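Local coordinates for protein type I polyketide synthase PikAII (PDB 3QP9) that carries a C2-type ketoreductase domain of a modular polyketide synthase, which probably takes part in epimerization of the growing chain, at residues Val439-Trp444 against Val486-Val491; Pro443-Arg448 against Pro465-Thr470. All blocks are in the same frame, centred on the assembly; numbering follows the deposited sequence.

In the fold
The chain first reaches both contacts at the end of strand 435-441, where Val439-Trp444 runs on into Pro443-Arg448; Pro443 and Trp444 belong to both. After helix 453-460 the chain returns at Pro465-Thr470, and contact 2 closes a loop at the start of helix 468-481. That helix leads into strand 485-488, which pairs with strand 435-441 in contact 1. Contact 1 thus closes the longer loop, and contact 2 lies within it. The centres are about 10 Å apart. Leu466 joins them: its CD1 lies 3.4 Å from Ser442 OG and its CD2 lies 3.5 Å from Trp441 CE3. Together they tie the last two parallel strands to their connecting segment.

Contact 1. Residues Val439-Trp444 against Val486-Val491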
loop_
_atom_site.group_PDB
_atom_site.type_symbol
_atom_site.label_atom_id
_atom_site.label_comp_id
_atom_site.label_asym_id
_atom_site.label_seq_id
_atom_site.Cartn_x
_atom_site.Cartn_y
_atom_site.Cartn_z
ATOM N N VAL A 439 7.583 1.002 -7.357
ATOM C CA VAL A 439 6.948 0.392 -8.530
ATOM C C VAL A 439 6.032 -0.791 -8.129
ATOM O O VAL A 439 6.476 -1.787 -7.517
ATOM C CB VAL A 439 7.979 -0.078 -9.549
ATOM C CG1 VAL A 439 7.275 -0.660 -10.710
ATOM C CG2 VAL A 439 8.855 1.174 -10.075
ATOM N N ALA A 440 4.743 -0.716 -8.478
ATOM C CA ALA A 440 3.810 -1.795 -8.059
ATOM C C ALA A 440 3.714 -2.775 -9.209
ATOM O O ALA A 440 3.139 -2.485 -10.202
ATOM C CB ALA A 440 2.455 -1.215 -7.776
ATOM N N TRP A 441 4.194 -3.990 -9.036
ATOM C CA TRP A 441 4.299 -4.967 -10.107
ATOM C C TRP A 441 3.224 -6.010 -10.046
ATOM O O TRP A 441 2.725 -6.390 -8.965
ATOM C CB TRP A 441 5.593 -5.732 -9.946
ATOM C CG TRP A 441 6.865 -4.914 -10.054
ATOM C CD1 TRP A 441 7.672 -4.492 -9.011
ATOM C CD2 TRP A 441 7.593 -4.597 -11.261
ATOM N NE1 TRP A 441 8.795 -3.870 -9.505
ATOM C CE2 TRP A 441 8.806 -3.980 -10.872
ATOM C CE3 TRP A 441 7.335 -4.808 -12.620
ATOM C CZ2 TRP A 441 9.780 -3.509 -11.823
ATOM C CZ3 TRP A 441 8.317 -4.390 -13.582
ATOM C CH2 TRP A 441 9.476 -3.692 -13.176
ATOM N N SER A 442 2.840 -6.484 -11.222
ATOM C CA SER A 442 2.107 -7.698 -11.270
ATOM C C SER A 442 3.127 -8.814 -11.233
ATOM O O SER A 442 4.292 -8.567 -11.472
ATOM C CB SER A 442 1.196 -7.749 -12.538
ATOM O OG SER A 442 1.951 -7.781 -13.705
ATOM N N PRO A 443 2.704 -10.065 -10.924
ATOM C CA PRO A 443 3.750 -11.100 -10.774
ATOM C C PRO A 443 4.613 -11.386 -11.986
ATOM O O PRO A 443 4.126 -11.466 -13.106
ATOM C CB PRO A 443 2.915 -12.376 -10.428
ATOM C CG PRO A 443 1.715 -11.826 -9.625
ATOM C CD PRO A 443 1.406 -10.508 -10.409
ATOM N N TRP A 444 5.887 -11.663 -11.728
ATOM C CA TRP A 444 6.872 -12.024 -12.757
ATOM C C TRP A 444 6.864 -13.526 -13.024
ATOM O O TRP A 444 6.659 -14.322 -12.104
ATOM C CB TRP A 444 8.232 -11.710 -12.229
ATOM C CG TRP A 444 8.552 -10.221 -12.153
ATOM C CD1 TRP A 444 7.676 -9.167 -11.854
ATOM C CD2 TRP A 444 9.846 -9.628 -12.286
ATOM N NE1 TRP A 444 8.377 -7.981 -11.829
ATOM C CE2 TRP A 444 9.692 -8.227 -12.094
ATOM C CE3 TRP A 444 11.128 -10.147 -12.559
ATOM C CZ2 TRP A 444 10.778 -7.322 -12.162
ATOM C CZ3 TRP A 444 12.206 -9.244 -12.647
ATOM C CH2 TRP A 444 12.025 -7.847 -12.433
ATOM N N VAL A 486 4.515 4.242 -9.988
ATOM C CA VAL A 486 3.939 3.771 -11.248
ATOM C C VAL A 486 3.528 2.287 -11.032
ATOM O O VAL A 486 4.101 1.620 -10.211
ATOM C CB VAL A 486 4.954 3.909 -12.361
ATOM C CG1 VAL A 486 6.185 3.058 -12.082
ATOM C CG2 VAL A 486 4.313 3.582 -13.740
ATOM N N THR A 487 2.522 1.800 -11.733
ATOM C CA THR A 487 2.159 0.353 -11.717
ATOM C C THR A 487 2.614 -0.268 -13.069
ATOM O O THR A 487 2.268 0.230 -14.113
ATOM C CB THR A 487 0.661 0.180 -11.607
ATOM O OG1 THR A 487 0.296 0.693 -10.358
ATOM C CG2 THR A 487 0.191 -1.316 -11.727
ATOM N N ILE A 488 3.292 -1.420 -13.025
ATOM C CA ILE A 488 3.694 -2.064 -14.256
ATOM C C ILE A 488 2.999 -3.428 -14.217
ATOM O O ILE A 488 3.340 -4.259 -13.416
ATOM C CB ILE A 488 5.159 -2.230 -14.270
ATOM C CG1 ILE A 488 5.778 -0.807 -14.190
ATOM C CG2 ILE A 488 5.607 -2.913 -15.679
ATOM C CD1 ILE A 488 7.267 -0.831 -14.307
ATOM N N ALA A 489 2.101 -3.657 -15.151
ATOM C CA ALA A 489 1.339 -4.886 -15.149
ATOM C C ALA A 489 0.815 -5.196 -16.578
ATOM O O ALA A 489 0.552 -4.274 -17.361
ATOM C CB ALA A 489 0.194 -4.740 -14.121
ATOM N N ASP A 490 0.778 -6.478 -16.951
ATOM C CA ASP A 490 0.319 -6.901 -18.259
ATOM C C ASP A 490 -1.065 -7.460 -17.983
ATOM O O ASP A 490 -1.178 -8.575 -17.453
ATOM C CB ASP A 490 1.284 -7.999 -18.827
ATOM C CG ASP A 490 0.893 -8.429 -20.248
ATOM O OD1 ASP A 490 -0.194 -8.014 -20.710
ATOM O OD2 ASP A 490 1.657 -9.151 -20.923
ATOM N N VAL A 491 -2.101 -6.678 -18.321
ATOM C CA VAL A 491 -3.467 -6.945 -17.942
ATOM C C VAL A 491 -4.332 -6.990 -19.229
ATOM O O VAL A 491 -4.264 -6.073 -20.064
ATOM C CB VAL A 491 -4.013 -5.832 -16.987
ATOM C CG1 VAL A 491 -5.346 -6.329 -16.364
ATOM C CG2 VAL A 491 -3.033 -5.490 -15.840
#
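Val439-Trp441 and Val486-Ile488 pair as parallel beta strands, their short axes 4.7 Å apart at the closest point and 25° from parallel. Three backbone hydrogen bonds join them: Ala440 N to Val486 O, Ile488 N to Ala440 O, and Ser442 N to Ile488 O, the last at 3.2 Å. The third carries the pairing just past the end of strand 435-441.

Val439, Trp441, Val486 and Ile488 share one face of the sheet. Val439 CG2 meets Val486 CG1 at 3.8 Å, and these two side chains lie alongside each other. Val439 CG1 packs on Ile488 CD1 at 3.6 Å. Ile488 has CG1 anti to its carbonyl carbon and an extended chain beyond it (chi2 -175°). This carries CD1 over the six-membered ring of Trp441, a CH-pi contact 4.1 Å from the centroid. Ile488 CG2 also touches Trp441 CZ3.

These strands are the sixth and seventh of the Rossmann-type sheet of the short-chain dehydrogenase/reductase fold. Strand 396-402 flanks the first, and strand 29-36 runs antiparallel beside the second.

The Trp441 ring is held from both faces. Val439 CG1 lies on the same side as Ile488 CD1, while Trp444 NE1 stands 3.3 Å above the opposite face, so the two indoles meet edge-to-face. On the other face of the sheet, Ala440 CB and Thr487 OG1 are neighbours. Beyond the strands, Ser442 CB and OG both lie 3.5 Å from Ala489 CB. Asp490 N is buried here without a partner in the model.

Contact 2. Residues Pro443-Arg448 against Pro465-Thr470; sequences PWEGSR and PLAPAT
Pro443-Arg448 meets Pro465-Thr470 in a contact near the surface, between the loop after strand 435-441 and the loop and first turn of helix 468-481. A single backbone bridge holds it. Leu466 N donates to Pro443 O at 3.1 Å, in the carbonyl plane and on a lone pair. Glu445 N donates to Leu466 O at 2.9 Å, but from well above that carbonyl's plane.

Side chains pack around the bridge. Trp444 has CG anti to its carbonyl carbon (chi1 -72°), which puts the indole alongside the other segment. CE3 then lies 4.0 Å from Pro468 CA, and CD1 and NE1 both approach Leu466 CD2. Glu445 stretches across the Pro465 ring at about a right angle, with CG 3.7 Å from Pro465 CB. Its OE2 comes to 3.6 Å from Pro468 CD, close to Ala467, the N-cap residue.

Behind this edge the chain folds back in a type II beta turn from Trp444 to Ser447. Gly446 takes the positive phi of the third position. Trp444 O accepts from both Ser447 N and Ser447 OG, which fixes the turn.

The loop belongs to the segment between the sixth and seventh strands, where related reductases carry their substrate lid. Its hydrogen bonds to Pro465-Thr470 are all backbone ones. The Glu445 carboxylate makes no hydrogen bond across the contact, though the nearby amino end of helix 468-481 may favour its negative charge.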
loop_
_atom_site.group_PDB
_atom_site.type_symbol
_atom_site.label_atom_id
_atom_site.label_comp_id
_atom_site.label_asym_id
_atom_site.label_seq_id
_atom_site.Cartn_x
_atom_site.Cartn_y
_atom_site.Cartn_z
ATOM N N PRO A 443 2.704 -10.065 -10.924
ATOM C CA PRO A 443 3.750 -11.100 -10.774
ATOM C C PRO A 443 4.613 -11.386 -11.986
ATOM O O PRO A 443 4.126 -11.466 -13.106
ATOM C CB PRO A 443 2.915 -12.376 -10.428
ATOM C CG PRO A 443 1.715 -11.826 -9.625
ATOM C CD PRO A 443 1.406 -10.508 -10.409
ATOM N N TRP A 444 5.887 -11.663 -11.728
ATOM C CA TRP A 444 6.872 -12.024 -12.757
ATOM C C TRP A 444 6.864 -13.526 -13.024
ATOM O O TRP A 444 6.659 -14.322 -12.104
ATOM C CB TRP A 444 8.232 -11.710 -12.229
ATOM C CG TRP A 444 8.552 -10.221 -12.153
ATOM C CD1 TRP A 444 7.676 -9.167 -11.854
ATOM C CD2 TRP A 444 9.846 -9.628 -12.286
ATOM N NE1 TRP A 444 8.377 -7.981 -11.829
ATOM C CE2 TRP A 444 9.692 -8.227 -12.094
ATOM C CE3 TRP A 444 11.128 -10.147 -12.559
ATOM C CZ2 TRP A 444 10.778 -7.322 -12.162
ATOM C CZ3 TRP A 444 12.206 -9.244 -12.647
ATOM C CH2 TRP A 444 12.025 -7.847 -12.433
ATOM N N GLU A 445 7.113 -13.882 -14.274
ATOM C CA GLU A 445 7.356 -15.288 -14.647
ATOM C C GLU A 445 8.267 -15.978 -13.664
ATOM O O GLU A 445 9.220 -15.380 -13.130
ATOM C CB GLU A 445 7.993 -15.387 -16.022
ATOM C CG GLU A 445 7.063 -15.179 -17.184
ATOM C CD GLU A 445 7.757 -15.341 -18.525
ATOM O OE1 GLU A 445 7.016 -15.388 -19.536
ATOM O OE2 GLU A 445 9.025 -15.369 -18.592
ATOM N N GLY A 446 7.972 -17.254 -13.448
ATOM C CA GLY A 446 8.778 -18.074 -12.591
ATOM C C GLY A 446 8.372 -17.924 -11.135
ATOM O O GLY A 446 8.681 -18.807 -10.336
ATOM N N SER A 447 7.699 -16.827 -10.761
ATOM C CA SER A 447 7.444 -16.614 -9.343
ATOM C C SER A 447 6.314 -17.514 -8.847
ATOM O O SER A 447 5.476 -17.983 -9.648
ATOM C CB SER A 447 7.184 -15.137 -9.013
ATOM O OG SER A 447 5.866 -14.814 -9.357
ATOM N N ARG A 448 6.292 -17.750 -7.528
ATOM C CA ARG A 448 5.425 -18.775 -6.900
ATOM C C ARG A 448 3.945 -18.681 -7.318
ATOM O O ARG A 448 3.375 -19.677 -7.744
ATOM C CB ARG A 448 5.533 -18.662 -5.376
ATOM C CG ARG A 448 5.481 -19.973 -4.597
ATOM C CD ARG A 448 6.124 -19.793 -3.193
ATOM N NE ARG A 448 7.471 -19.167 -3.231
ATOM C CZ ARG A 448 7.991 -18.389 -2.268
ATOM N NH1 ARG A 448 7.278 -18.109 -1.168
ATOM N NH2 ARG A 448 9.218 -17.858 -2.416
ATOM N N PRO A 465 1.966 -13.371 -16.567
ATOM C CA PRO A 465 3.250 -13.133 -15.884
ATOM C C PRO A 465 4.252 -12.401 -16.743
ATOM O O PRO A 465 4.319 -12.633 -17.975
ATOM C CB PRO A 465 3.781 -14.537 -15.576
ATOM C CG PRO A 465 2.524 -15.454 -15.647
ATOM C CD PRO A 465 1.375 -14.678 -16.144
ATOM N N LEU A 466 4.961 -11.476 -16.083
ATOM C CA LEU A 466 5.916 -10.583 -16.760
ATOM C C LEU A 466 7.197 -11.310 -17.102
ATOM O O LEU A 466 7.877 -11.818 -16.206
ATOM C CB LEU A 466 6.256 -9.354 -15.881
ATOM C CG LEU A 466 5.386 -8.099 -15.882
ATOM C CD1 LEU A 466 3.930 -8.242 -16.386
ATOM C CD2 LEU A 466 5.594 -7.054 -14.671
ATOM N N ALA A 467 7.605 -11.257 -18.373
ATOM C CA ALA A 467 9.014 -11.717 -18.640
ATOM C C ALA A 467 10.010 -10.750 -17.940
ATOM O O ALA A 467 9.805 -9.541 -17.928
ATOM C CB ALA A 467 9.326 -11.826 -20.086
ATOM N N PRO A 468 11.042 -11.325 -17.306
ATOM C CA PRO A 468 11.992 -10.616 -16.459
ATOM C C PRO A 468 12.705 -9.539 -17.266
ATOM O O PRO A 468 12.766 -8.393 -16.827
ATOM C CB PRO A 468 12.940 -11.738 -15.977
ATOM C CG PRO A 468 11.982 -12.927 -15.856
ATOM C CD PRO A 468 11.024 -12.786 -17.025
ATOM N N ALA A 469 13.142 -9.886 -18.461
ATOM C CA ALA A 469 13.796 -8.932 -19.343
ATOM C C ALA A 469 12.948 -7.691 -19.683
ATOM O O ALA A 469 13.456 -6.539 -19.663
ATOM C CB ALA A 469 14.177 -9.654 -20.659
ATOM N N THR A 470 11.715 -7.946 -20.150
ATOM C CA THR A 470 10.738 -6.915 -20.424
ATOM C C THR A 470 10.401 -6.065 -19.191
ATOM O O THR A 470 10.394 -4.833 -19.300
ATOM C CB THR A 470 9.467 -7.536 -21.008
ATOM O OG1 THR A 470 9.895 -8.339 -22.098
ATOM C CG2 THR A 470 8.519 -6.482 -21.533
#